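TBC1 domain family member 22A (Homo sapiens, PDB 2QFZ) probably acts as a GTPase-activating protein for Rab-family GTPases through its all-helical TBC domain, and forms homodimers. Local coordinates at residues 234-245 and 302-310; 33-44 and 62-71. All blocks are in the same frame, centred on the assembly; numbering follows the deposited sequence.

Interaction 1 of 2, residues 234-245 and 302-310; sequences HLDQHEVRYLQF and FQELLLFLQ
His234 O is gripped twice by His238, from opposite faces of its carbonyl plane: by the ring nitrogen ND1 at 2.9 Å and 160°, and by the backbone N at 3.0 Å. A histidine suits this helix end because its ring can return a donor to the last turn while its CB, 3.8 Å from Leu305 CD2, packs across the contact. Helix 229-237 closes there in a Schellman motif with Glu239, at positive phi, as its C-prime residue; Val240 N reaches back to Leu235 O and Glu239 N to Asp236 O. Residues 234-245 belong to the all-helical Rab-GAP TBC domain, and this turn delivers Val240 to helix 302-309. Its branched end serves several apolar partners at once: CG2 touches Phe302 CD1 at 3.5 Å and Leu305 CD2, whereas CG1 lies against Leu309 CD1. That Leu309 methyl also packs on Leu235 CD2 and sits over one face of the Phe245 ring, a CH-pi contact 3.9 Å from the centroid; Tyr242 O lies over the opposite face. Phe302, its CG anti to the backbone N (chi1 164°), brings its ring edge to His238 O, 3.0 Å from CD1. Gln310, following helix 302-309, has a chain extended beyond CG and donates NE2 to Gln244 O in helix 242-251 at 3.0 Å. Gln244 OE1 receives Arg241 N on a lone pair, while its CB rests on Leu306 CD1. Leu289 of helix 276-291 touches both Phe245 and Leu309.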
# COMPACT_ATOMS: atom_id res chain seq x y z
N HIS A 234 28.78 2.09 -6.77
CA HIS A 234 28.97 3.02 -5.69
C HIS A 234 28.43 2.43 -4.35
O HIS A 234 29.07 2.56 -3.28
CB HIS A 234 28.30 4.35 -6.07
CG HIS A 234 28.45 5.44 -5.06
ND1 HIS A 234 29.54 6.29 -5.03
CD2 HIS A 234 27.64 5.84 -4.05
CE1 HIS A 234 29.40 7.16 -4.05
NE2 HIS A 234 28.25 6.90 -3.43
N LEU A 235 27.28 1.76 -4.39
CA LEU A 235 26.74 1.15 -3.13
C LEU A 235 27.74 0.11 -2.64
O LEU A 235 28.06 0.07 -1.46
CB LEU A 235 25.35 0.55 -3.32
CG LEU A 235 24.25 1.56 -3.62
CD1 LEU A 235 22.96 0.87 -3.96
CD2 LEU A 235 24.03 2.53 -2.49
N ASP A 236 28.24 -0.72 -3.55
CA ASP A 236 29.25 -1.76 -3.25
C ASP A 236 30.54 -1.16 -2.75
O ASP A 236 31.09 -1.58 -1.73
CB ASP A 236 29.54 -2.58 -4.52
CG ASP A 236 30.50 -3.79 -4.28
OD1 ASP A 236 30.25 -4.61 -3.38
OD2 ASP A 236 31.51 -3.93 -5.03
N GLN A 237 31.03 -0.15 -3.47
CA GLN A 237 32.24 0.59 -3.08
C GLN A 237 32.14 1.10 -1.63
O GLN A 237 33.08 1.06 -0.88
CB GLN A 237 32.46 1.75 -4.09
CG GLN A 237 33.80 2.49 -3.99
CD GLN A 237 35.02 1.56 -4.17
OE1 GLN A 237 35.00 0.63 -4.99
NE2 GLN A 237 36.06 1.80 -3.40
N HIS A 238 30.97 1.56 -1.22
CA HIS A 238 30.82 2.14 0.14
C HIS A 238 30.13 1.21 1.14
O HIS A 238 29.62 1.67 2.15
CB HIS A 238 30.12 3.50 0.01
CG HIS A 238 30.92 4.47 -0.79
ND1 HIS A 238 30.86 4.52 -2.17
CD2 HIS A 238 31.89 5.34 -0.42
CE1 HIS A 238 31.74 5.40 -2.61
NE2 HIS A 238 32.38 5.91 -1.57
N GLU A 239 30.15 -0.10 0.86
CA GLU A 239 29.68 -1.14 1.76
C GLU A 239 28.21 -0.99 2.15
O GLU A 239 27.85 -1.37 3.24
CB GLU A 239 30.54 -1.17 3.05
CG GLU A 239 32.06 -1.29 2.81
CD GLU A 239 32.51 -2.71 2.52
OE1 GLU A 239 31.64 -3.61 2.46
OE2 GLU A 239 33.73 -2.93 2.36
N VAL A 240 27.37 -0.44 1.28
CA VAL A 240 25.93 -0.47 1.56
C VAL A 240 25.32 -1.64 0.80
O VAL A 240 25.46 -1.71 -0.43
CB VAL A 240 25.19 0.87 1.19
CG1 VAL A 240 23.69 0.74 1.54
CG2 VAL A 240 25.83 2.06 1.94
N ARG A 241 24.66 -2.55 1.53
CA ARG A 241 23.95 -3.70 0.97
C ARG A 241 22.50 -3.31 0.70
O ARG A 241 21.91 -2.59 1.48
CB ARG A 241 23.93 -4.87 1.96
CG ARG A 241 25.29 -5.50 2.21
CD ARG A 241 25.18 -6.69 3.10
NE ARG A 241 24.97 -6.31 4.51
CZ ARG A 241 23.91 -6.60 5.23
NH1 ARG A 241 22.87 -7.27 4.71
NH2 ARG A 241 23.87 -6.21 6.48
N TYR A 242 21.89 -3.81 -0.38
CA TYR A 242 20.51 -3.39 -0.64
C TYR A 242 19.56 -3.70 0.52
O TYR A 242 18.67 -2.93 0.80
CB TYR A 242 19.97 -3.97 -1.96
CG TYR A 242 20.58 -3.39 -3.20
CD1 TYR A 242 21.88 -3.71 -3.59
CD2 TYR A 242 19.82 -2.57 -4.04
CE1 TYR A 242 22.42 -3.21 -4.75
CE2 TYR A 242 20.35 -2.06 -5.21
CZ TYR A 242 21.65 -2.37 -5.57
OH TYR A 242 22.18 -1.86 -6.73
N LEU A 243 19.80 -4.78 1.25
CA LEU A 243 18.91 -5.22 2.32
C LEU A 243 18.83 -4.24 3.45
O LEU A 243 17.79 -4.15 4.13
CB LEU A 243 19.36 -6.57 2.86
CG LEU A 243 18.40 -7.42 3.69
CD1 LEU A 243 17.16 -7.82 2.90
CD2 LEU A 243 19.17 -8.67 4.14
N GLN A 244 19.90 -3.45 3.65
CA GLN A 244 19.93 -2.48 4.75
C GLN A 244 18.95 -1.33 4.61
O GLN A 244 18.57 -0.73 5.60
CB GLN A 244 21.34 -1.93 4.96
CG GLN A 244 22.37 -3.02 5.30
CD GLN A 244 23.78 -2.48 5.46
OE1 GLN A 244 24.46 -2.24 4.47
NE2 GLN A 244 24.23 -2.31 6.70
N PHE A 245 18.56 -1.00 3.38
CA PHE A 245 17.59 0.08 3.15
C PHE A 245 16.33 -0.41 2.46
O PHE A 245 15.25 0.05 2.77
CB PHE A 245 18.23 1.30 2.39
CG PHE A 245 18.68 0.98 0.98
CD1 PHE A 245 17.81 1.05 -0.09
CD2 PHE A 245 19.96 0.60 0.73
CE1 PHE A 245 18.24 0.74 -1.37
CE2 PHE A 245 20.39 0.28 -0.54
CZ PHE A 245 19.53 0.35 -1.59
N PHE A 302 29.99 6.04 4.36
CA PHE A 302 29.03 4.91 4.51
C PHE A 302 27.83 5.24 5.40
O PHE A 302 26.70 4.91 5.05
CB PHE A 302 29.70 3.62 5.07
CG PHE A 302 28.68 2.59 5.60
CD1 PHE A 302 27.98 1.75 4.72
CD2 PHE A 302 28.39 2.52 6.96
CE1 PHE A 302 27.02 0.84 5.21
CE2 PHE A 302 27.43 1.60 7.46
CZ PHE A 302 26.76 0.76 6.58
N GLN A 303 28.09 5.86 6.56
CA GLN A 303 27.04 6.14 7.57
C GLN A 303 25.97 7.11 7.03
O GLN A 303 24.77 6.90 7.22
CB GLN A 303 27.68 6.71 8.85
CG GLN A 303 26.73 6.89 10.05
CD GLN A 303 27.31 7.84 11.14
OE1 GLN A 303 28.45 8.34 11.03
NE2 GLN A 303 26.52 8.08 12.19
N GLU A 304 26.41 8.19 6.41
CA GLU A 304 25.51 9.17 5.83
C GLU A 304 24.83 8.66 4.57
O GLU A 304 23.72 9.08 4.29
CB GLU A 304 26.25 10.49 5.52
CG GLU A 304 26.69 11.25 6.75
CD GLU A 304 27.18 12.67 6.44
OE1 GLU A 304 27.36 13.46 7.38
OE2 GLU A 304 27.38 13.02 5.27
N LEU A 305 25.51 7.80 3.80
CA LEU A 305 24.92 7.17 2.62
C LEU A 305 23.71 6.28 2.97
O LEU A 305 22.62 6.43 2.41
CB LEU A 305 25.95 6.32 1.86
CG LEU A 305 25.43 5.65 0.58
CD1 LEU A 305 24.72 6.63 -0.35
CD2 LEU A 305 26.58 4.87 -0.17
N LEU A 306 23.92 5.37 3.90
CA LEU A 306 22.83 4.57 4.45
C LEU A 306 21.71 5.46 5.09
O LEU A 306 20.56 5.25 4.81
CB LEU A 306 23.38 3.50 5.43
CG LEU A 306 22.36 2.53 6.03
CD1 LEU A 306 21.43 1.96 4.93
CD2 LEU A 306 23.02 1.45 6.78
N LEU A 307 22.06 6.47 5.89
CA LEU A 307 21.06 7.40 6.47
C LEU A 307 20.18 8.08 5.46
O LEU A 307 19.00 8.19 5.69
CB LEU A 307 21.69 8.49 7.34
CG LEU A 307 22.18 7.96 8.70
CD1 LEU A 307 23.35 8.84 9.17
CD2 LEU A 307 21.06 7.89 9.76
N PHE A 308 20.79 8.54 4.36
CA PHE A 308 20.12 9.18 3.23
C PHE A 308 19.12 8.22 2.54
O PHE A 308 17.98 8.57 2.31
CB PHE A 308 21.18 9.67 2.21
CG PHE A 308 20.60 10.34 1.00
CD1 PHE A 308 20.02 11.61 1.10
CD2 PHE A 308 20.64 9.72 -0.25
CE1 PHE A 308 19.48 12.23 -0.02
CE2 PHE A 308 20.08 10.34 -1.37
CZ PHE A 308 19.51 11.62 -1.24
N LEU A 309 19.58 7.00 2.23
CA LEU A 309 18.75 6.01 1.53
C LEU A 309 17.54 5.58 2.39
O LEU A 309 16.50 5.19 1.85
CB LEU A 309 19.58 4.78 1.18
CG LEU A 309 20.60 4.91 0.03
CD1 LEU A 309 21.58 3.72 -0.04
CD2 LEU A 309 19.87 5.04 -1.28
N GLN A 310 17.73 5.66 3.70
CA GLN A 310 16.70 5.33 4.68
C GLN A 310 15.84 6.53 5.00
O GLN A 310 14.87 6.38 5.71
CB GLN A 310 17.34 4.83 5.97
CG GLN A 310 17.90 3.46 5.91
CD GLN A 310 18.59 3.03 7.20
OE1 GLN A 310 19.04 3.86 8.00
NE2 GLN A 310 18.71 1.72 7.40

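Interaction 2 of 2, residues 33-44 and 62-71; sequences LAGPNTDLEELR and LLSGYLPANV
Leu40 (chi1 -60°) and Leu62 (chi1 -69°) each hold CG beside the backbone N, whereas Leu43 (chi1 -169°) turns CG to the far side from its N, and these settings bring CD2 of Leu40 and CD2 of Leu43 onto Leu62 CB, at 4.0 and 4.1 Å. Leucine suits all three places, since its forked end can fill the angle between two helices; the CD1 branch of Leu62 reaches Leu33 CD2 as well. Leu63 and Arg44 slide past each other in opposite directions, Arg44 CG meeting Leu63 CD2 at 3.3 Å. Beyond this apolar patch the backbones are joined directly. Val71 N gives Pro36 O an almost straight bond of 2.9 Å, and Thr38 N donates to Ala69 O at 3.1 Å, from above the carbonyl plane. Together these form a single antiparallel beta bridge, with Asn37 and Asn70 as a non-hydrogen-bonded pair, tying the loop after helix 25-34 to the loop after helix 56-63. The side-chain amides of that pair also meet, but so closely as modelled that the detail is doubtful. The small CB of Ala69 lies 3.6 Å from Thr38 O and 4.2 Å from Leu40 CD1. The loops are shaped at their helix ends: Gly35 and Gly65 both adopt positive phi, the latter in a Schellman motif, and Asp39 occupies the N-cap position of helix 40-47, its OD1 accepting weakly from Glu41 N and Glu42 N. Arg74 donates to the oxygens of Leu33, Pro68 and Ala69, and Thr38 OG1 is hydrogen-bonded to Leu32 O and Arg74.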
# COMPACT_ATOMS: atom_id res chain seq x y z
N LEU A 33 -18.36 3.15 -13.80
CA LEU A 33 -18.88 2.59 -12.56
C LEU A 33 -20.40 2.28 -12.57
O LEU A 33 -20.84 1.44 -11.81
CB LEU A 33 -18.59 3.51 -11.39
CG LEU A 33 -17.15 3.91 -11.08
CD1 LEU A 33 -17.13 4.44 -9.67
CD2 LEU A 33 -16.21 2.74 -11.28
N ALA A 34 -21.19 2.99 -13.38
CA ALA A 34 -22.65 2.81 -13.39
C ALA A 34 -23.07 1.55 -14.15
O ALA A 34 -24.15 1.04 -13.95
CB ALA A 34 -23.35 4.06 -13.96
N GLY A 35 -22.20 1.04 -15.01
CA GLY A 35 -22.42 -0.27 -15.62
C GLY A 35 -23.40 -0.23 -16.78
O GLY A 35 -23.33 0.68 -17.60
N PRO A 36 -24.35 -1.21 -16.84
CA PRO A 36 -24.72 -2.24 -15.87
C PRO A 36 -23.66 -3.30 -15.49
O PRO A 36 -23.70 -3.82 -14.40
CB PRO A 36 -25.92 -2.92 -16.55
CG PRO A 36 -25.67 -2.73 -17.97
CD PRO A 36 -25.20 -1.32 -18.04
N ASN A 37 -22.73 -3.59 -16.38
CA ASN A 37 -21.62 -4.52 -16.14
C ASN A 37 -20.31 -3.80 -16.48
O ASN A 37 -19.86 -3.84 -17.62
CB ASN A 37 -21.80 -5.76 -17.01
CG ASN A 37 -22.92 -6.65 -16.53
OD1 ASN A 37 -22.84 -7.24 -15.45
ND2 ASN A 37 -24.00 -6.74 -17.33
N THR A 38 -19.72 -3.13 -15.49
CA THR A 38 -18.50 -2.32 -15.65
C THR A 38 -17.32 -3.05 -16.34
O THR A 38 -16.92 -4.16 -15.92
CB THR A 38 -18.02 -1.84 -14.26
OG1 THR A 38 -19.08 -1.09 -13.63
CG2 THR A 38 -16.72 -1.02 -14.36
N ASP A 39 -16.77 -2.41 -17.38
CA ASP A 39 -15.62 -2.97 -18.10
C ASP A 39 -14.36 -2.68 -17.27
O ASP A 39 -13.86 -1.58 -17.32
CB ASP A 39 -15.52 -2.36 -19.51
CG ASP A 39 -14.36 -2.96 -20.37
OD1 ASP A 39 -13.52 -3.70 -19.83
OD2 ASP A 39 -14.32 -2.68 -21.60
N LEU A 40 -13.86 -3.68 -16.54
CA LEU A 40 -12.74 -3.51 -15.59
C LEU A 40 -11.38 -3.28 -16.30
O LEU A 40 -10.48 -2.65 -15.73
CB LEU A 40 -12.64 -4.68 -14.60
CG LEU A 40 -13.85 -4.94 -13.69
CD1 LEU A 40 -13.67 -6.26 -12.94
CD2 LEU A 40 -14.10 -3.77 -12.73
N GLU A 41 -11.27 -3.76 -17.55
CA GLU A 41 -10.11 -3.48 -18.41
C GLU A 41 -10.02 -1.99 -18.65
O GLU A 41 -8.97 -1.37 -18.37
CB GLU A 41 -10.22 -4.23 -19.76
CG GLU A 41 -9.19 -3.77 -20.82
N GLU A 42 -11.12 -1.40 -19.14
CA GLU A 42 -11.21 0.03 -19.32
C GLU A 42 -11.04 0.84 -18.03
O GLU A 42 -10.42 1.88 -18.05
CB GLU A 42 -12.54 0.44 -20.01
CG GLU A 42 -12.52 0.34 -21.52
CD GLU A 42 -11.18 0.76 -22.11
OE1 GLU A 42 -10.88 1.98 -22.09
OE2 GLU A 42 -10.43 -0.14 -22.58
N LEU A 43 -11.61 0.39 -16.93
CA LEU A 43 -11.41 1.08 -15.62
C LEU A 43 -9.92 1.10 -15.20
O LEU A 43 -9.44 2.15 -14.76
CB LEU A 43 -12.23 0.39 -14.53
CG LEU A 43 -12.36 1.07 -13.17
CD1 LEU A 43 -13.12 2.39 -13.30
CD2 LEU A 43 -13.02 0.11 -12.15
N ARG A 44 -9.24 -0.05 -15.32
CA ARG A 44 -7.77 -0.18 -15.08
C ARG A 44 -6.94 0.75 -15.91
O ARG A 44 -6.05 1.40 -15.38
CB ARG A 44 -7.26 -1.59 -15.35
CG ARG A 44 -7.65 -2.56 -14.32
CD ARG A 44 -7.05 -3.90 -14.57
NE ARG A 44 -7.80 -4.89 -13.81
CZ ARG A 44 -8.74 -5.68 -14.32
NH1 ARG A 44 -9.01 -5.66 -15.63
NH2 ARG A 44 -9.37 -6.53 -13.52
N LEU A 62 -13.72 -2.10 -6.75
CA LEU A 62 -13.90 -2.89 -7.96
C LEU A 62 -12.60 -3.51 -8.50
O LEU A 62 -12.60 -4.70 -8.91
CB LEU A 62 -14.59 -2.11 -9.07
CG LEU A 62 -16.05 -1.80 -8.78
CD1 LEU A 62 -16.54 -0.68 -9.73
CD2 LEU A 62 -16.93 -3.09 -8.87
N LEU A 63 -11.53 -2.72 -8.51
CA LEU A 63 -10.25 -3.15 -9.06
C LEU A 63 -9.60 -4.23 -8.21
O LEU A 63 -8.93 -5.09 -8.73
CB LEU A 63 -9.30 -1.95 -9.24
CG LEU A 63 -9.56 -0.97 -10.37
CD1 LEU A 63 -8.56 0.20 -10.33
CD2 LEU A 63 -9.48 -1.68 -11.69
N SER A 64 -9.84 -4.22 -6.90
CA SER A 64 -9.37 -5.28 -6.02
C SER A 64 -10.24 -6.54 -6.04
O SER A 64 -9.87 -7.53 -5.39
CB SER A 64 -9.38 -4.80 -4.59
OG SER A 64 -10.73 -4.72 -4.16
N GLY A 65 -11.38 -6.50 -6.71
CA GLY A 65 -12.31 -7.63 -6.73
C GLY A 65 -13.19 -7.80 -5.50
O GLY A 65 -13.78 -8.86 -5.29
N TYR A 66 -13.26 -6.79 -4.66
CA TYR A 66 -14.10 -6.86 -3.45
C TYR A 66 -15.59 -6.79 -3.85
O TYR A 66 -16.43 -7.55 -3.35
CB TYR A 66 -13.71 -5.72 -2.49
CG TYR A 66 -14.52 -5.61 -1.23
CD1 TYR A 66 -14.75 -6.71 -0.43
CD2 TYR A 66 -15.04 -4.37 -0.82
CE1 TYR A 66 -15.52 -6.60 0.76
CE2 TYR A 66 -15.79 -4.25 0.36
CZ TYR A 66 -16.03 -5.38 1.14
OH TYR A 66 -16.74 -5.29 2.32
N LEU A 67 -15.91 -5.88 -4.76
CA LEU A 67 -17.23 -5.76 -5.27
C LEU A 67 -17.25 -6.20 -6.73
O LEU A 67 -16.28 -5.98 -7.46
CB LEU A 67 -17.74 -4.34 -5.15
CG LEU A 67 -18.08 -3.89 -3.72
CD1 LEU A 67 -18.73 -2.54 -3.76
CD2 LEU A 67 -18.94 -4.88 -2.96
N PRO A 68 -18.35 -6.85 -7.14
CA PRO A 68 -18.60 -7.32 -8.51
C PRO A 68 -18.80 -6.21 -9.51
O PRO A 68 -19.30 -5.13 -9.14
CB PRO A 68 -19.87 -8.17 -8.37
CG PRO A 68 -20.51 -7.72 -7.11
CD PRO A 68 -19.45 -7.21 -6.23
N ALA A 69 -18.40 -6.48 -10.76
CA ALA A 69 -18.56 -5.59 -11.90
C ALA A 69 -20.04 -5.32 -12.21
O ALA A 69 -20.40 -4.23 -12.65
CB ALA A 69 -17.87 -6.18 -13.12
N ASN A 70 -20.88 -6.33 -11.98
CA ASN A 70 -22.33 -6.19 -12.20
C ASN A 70 -23.00 -5.33 -11.11
O ASN A 70 -23.00 -5.69 -9.90
CB ASN A 70 -23.01 -7.55 -12.31
CG ASN A 70 -24.47 -7.41 -12.73
OD1 ASN A 70 -25.31 -7.25 -11.90
ND2 ASN A 70 -24.72 -7.33 -14.05
N VAL A 71 -23.57 -4.20 -11.53
CA VAL A 71 -24.02 -3.18 -10.57
C VAL A 71 -25.10 -3.72 -9.64
O VAL A 71 -25.07 -3.44 -8.46
CB VAL A 71 -24.56 -1.91 -11.31
CG1 VAL A 71 -25.13 -0.89 -10.29
CG2 VAL A 71 -23.48 -1.30 -12.13

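How the interactions relate
Interactions 1 and 2 lie on opposite sides of the chain's centre, their own centres 43 Å apart and their nearest atoms about 26 Å apart, so neither touches the other. They follow in series along the chain: 33-44 with 62-71 closes before 234-245 with 302-310 begins. Interaction 2 closes over 17 residues, interaction 1 over 56, and each uses the turn between two helices. The joining differs, however: interaction 2 combines a backbone bridge between loops with leucine packing, while interaction 1 sets helix 302-309 against the turn between helices 229-237 and 242-251, with the ends of both helices. Both lie far out, their centres 24 Å (interaction 1) and 21 Å (interaction 2) from that of the chain.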